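Local coordinates for protein putative hydrolase (Bacteroides ovatus, PDB 4HBS) that is a putative hydrolase with a five-bladed beta-propeller fold, its substrate and reaction not established, at residues Trp229-Gly234 and Asp305-Ile310. Sequence-based numbering, arbitrary orientation.
Sequences WEDEDG and DTYYMI
Tyr307 meets Asp231 and Trp229 in a small polar-aromatic junction that illustrates how two blades of a beta-propeller can be tied by a side chain that reaches from one blade to the next. Along 305-310 the chain runs from Asp305 into a strand, and Tyr307 alone touches 229-234, although the nearest CA atoms of the two segments, those of Trp229 and Tyr307, are 10.1 Å apart. Its first torsion sets CG anti to the carbonyl carbon (chi1 -69°), and the edge of the phenol is turned toward the face of the five-membered ring of Trp229. Tyr307 OH donates to the syn lone pair of Asp231 OD1, 2.6 Å away. The N-H of Trp229 NE1 points to the anti lone pair of Asp231 OD1, 3.0 Å away, nearly straight at 164° and in the indole plane; two donors thus grip OD1, which probably limits the turning of both rings. The rings form an offset edge-to-face pair, planes at 82°, with Tyr307 CE2 3.7 Å from Trp229 NE1. Asp231 OD2 accepts from Asp233 N in an Asx turn, at the start of the type I turn Asp231-Gly234. An alanine in place of Asp231 would probably leave Trp229 NE1 and Tyr307 OH without their shared acceptor and the turn without its Asx bond. Lys302, from strand 298-303, also bonds Tyr307 OH, and strand 306-312 lies between that strand and 319-325, whereas 227-230 is one of the two outermost strands of the preceding sheet, paired with 236-242.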
loop_
_atom_site.group_PDB
_atom_site.type_symbol
_atom_site.label_atom_id
_atom_site.label_comp_id
_atom_site.label_asym_id
_atom_site.label_seq_id
_atom_site.Cartn_x
_atom_site.Cartn_y
_atom_site.Cartn_z
ATOM N N TRP A 229 9.439 -7.795 -3.982
ATOM C CA TRP A 229 10.503 -7.345 -4.867
ATOM C C TRP A 229 10.844 -8.463 -5.864
ATOM O O TRP A 229 11.398 -9.483 -5.464
ATOM C CB TRP A 229 11.753 -6.892 -4.096
ATOM C CG TRP A 229 12.907 -6.661 -5.016
ATOM C CD1 TRP A 229 13.989 -7.472 -5.184
ATOM C CD2 TRP A 229 12.942 -5.723 -6.099
ATOM N NE1 TRP A 229 14.733 -7.051 -6.260
ATOM C CE2 TRP A 229 14.131 -5.957 -6.817
ATOM C CE3 TRP A 229 12.105 -4.672 -6.505
ATOM C CZ2 TRP A 229 14.521 -5.162 -7.892
ATOM C CZ3 TRP A 229 12.497 -3.884 -7.571
ATOM C CH2 TRP A 229 13.671 -4.157 -8.277
ATOM N N GLU A 230 10.510 -8.275 -7.150
ATOM C CA GLU A 230 10.831 -9.246 -8.194
ATOM C C GLU A 230 12.276 -8.961 -8.623
ATOM O O GLU A 230 12.530 -7.934 -9.248
ATOM C CB GLU A 230 9.819 -9.138 -9.356
ATOM C CG GLU A 230 9.935 -10.248 -10.395
ATOM C CD GLU A 230 8.647 -10.600 -11.118
ATOM O OE1 GLU A 230 7.815 -9.687 -11.339
ATOM O OE2 GLU A 230 8.460 -11.793 -11.452
ATOM N N ASP A 231 13.228 -9.825 -8.203
ATOM C CA ASP A 231 14.666 -9.635 -8.457
ATOM C C ASP A 231 15.147 -10.286 -9.758
ATOM O O ASP A 231 14.542 -11.236 -10.240
ATOM C CB ASP A 231 15.471 -10.223 -7.283
ATOM C CG ASP A 231 16.923 -9.794 -7.247
ATOM O OD1 ASP A 231 17.193 -8.673 -6.807
ATOM O OD2 ASP A 231 17.777 -10.553 -7.746
ATOM N N GLU A 232 16.284 -9.788 -10.288
ATOM C CA GLU A 232 16.958 -10.320 -11.480
ATOM C C GLU A 232 17.273 -11.820 -11.359
ATOM O O GLU A 232 17.368 -12.500 -12.388
ATOM C CB GLU A 232 18.308 -9.598 -11.720
ATOM C CG GLU A 232 18.238 -8.161 -12.205
ATOM C CD GLU A 232 19.615 -7.532 -12.355
ATOM O OE1 GLU A 232 20.461 -8.117 -13.075
ATOM O OE2 GLU A 232 19.860 -6.471 -11.734
ATOM N N ASP A 233 17.479 -12.334 -10.108
ATOM C CA ASP A 233 17.840 -13.742 -9.876
ATOM C C ASP A 233 16.650 -14.757 -9.943
ATOM O O ASP A 233 16.818 -15.897 -9.500
ATOM C CB ASP A 233 18.613 -13.907 -8.543
ATOM C CG ASP A 233 17.870 -13.606 -7.255
ATOM O OD1 ASP A 233 16.615 -13.619 -7.268
ATOM O OD2 ASP A 233 18.542 -13.342 -6.241
ATOM N N GLY A 234 15.500 -14.362 -10.505
ATOM C CA GLY A 234 14.364 -15.259 -10.675
ATOM C C GLY A 234 13.516 -15.549 -9.455
ATOM O O GLY A 234 12.640 -16.404 -9.539
ATOM N N ASP A 305 23.653 -1.204 -8.166
ATOM C CA ASP A 305 24.081 -2.428 -7.488
ATOM C C ASP A 305 23.760 -2.323 -5.988
ATOM O O ASP A 305 24.447 -2.946 -5.173
ATOM C CB ASP A 305 25.591 -2.651 -7.713
ATOM C CG ASP A 305 25.970 -2.771 -9.179
ATOM O OD1 ASP A 305 25.328 -3.588 -9.897
ATOM O OD2 ASP A 305 26.911 -2.059 -9.611
ATOM N N THR A 306 22.705 -1.546 -5.621
ATOM C CA THR A 306 22.314 -1.357 -4.230
ATOM C C THR A 306 20.815 -1.589 -4.059
ATOM O O THR A 306 20.016 -1.160 -4.898
ATOM C CB THR A 306 22.709 0.061 -3.760
ATOM O OG1 THR A 306 24.100 0.273 -4.030
ATOM C CG2 THR A 306 22.426 0.293 -2.267
ATOM N N TYR A 307 20.443 -2.263 -2.957
ATOM C CA TYR A 307 19.063 -2.489 -2.577
ATOM C C TYR A 307 18.725 -1.454 -1.569
ATOM O O TYR A 307 19.475 -1.286 -0.619
ATOM C CB TYR A 307 18.861 -3.888 -2.004
ATOM C CG TYR A 307 19.029 -4.944 -3.059
ATOM C CD1 TYR A 307 20.289 -5.416 -3.404
ATOM C CD2 TYR A 307 17.946 -5.388 -3.803
ATOM C CE1 TYR A 307 20.461 -6.358 -4.414
ATOM C CE2 TYR A 307 18.101 -6.328 -4.814
ATOM C CZ TYR A 307 19.368 -6.792 -5.140
ATOM O OH TYR A 307 19.552 -7.751 -6.112
ATOM N N TYR A 308 17.643 -0.710 -1.790
ATOM C CA TYR A 308 17.182 0.323 -0.872
ATOM C C TYR A 308 15.869 -0.105 -0.299
ATOM O O TYR A 308 15.040 -0.643 -1.028
ATOM C CB TYR A 308 17.028 1.661 -1.593
ATOM C CG TYR A 308 18.330 2.190 -2.144
ATOM C CD1 TYR A 308 19.216 2.900 -1.337
ATOM C CD2 TYR A 308 18.683 1.982 -3.473
ATOM C CE1 TYR A 308 20.416 3.397 -1.846
ATOM C CE2 TYR A 308 19.871 2.488 -3.995
ATOM C CZ TYR A 308 20.740 3.189 -3.177
ATOM O OH TYR A 308 21.929 3.671 -3.678
HETATM N N MSE A 309 15.672 0.118 0.996
HETATM C CA MSE A 309 14.423 -0.190 1.684
HETATM C C MSE A 309 13.853 1.077 2.209
HETATM O O MSE A 309 14.612 1.853 2.774
HETATM C CB MSE A 309 14.675 -1.141 2.836
HETATM C CG MSE A 309 13.417 -1.562 3.528
HETATM SE SE MSE A 309 13.814 -2.767 4.989
HETATM C CE MSE A 309 13.107 -1.724 6.217
ATOM N N ILE A 310 12.532 1.305 2.056
ATOM C CA ILE A 310 11.881 2.513 2.587
ATOM C C ILE A 310 10.740 2.068 3.459
ATOM O O ILE A 310 9.890 1.312 3.015
ATOM C CB ILE A 310 11.407 3.504 1.496
ATOM C CG1 ILE A 310 12.586 3.941 0.610
ATOM C CG2 ILE A 310 10.734 4.750 2.144
ATOM C CD1 ILE A 310 12.174 4.506 -0.620
#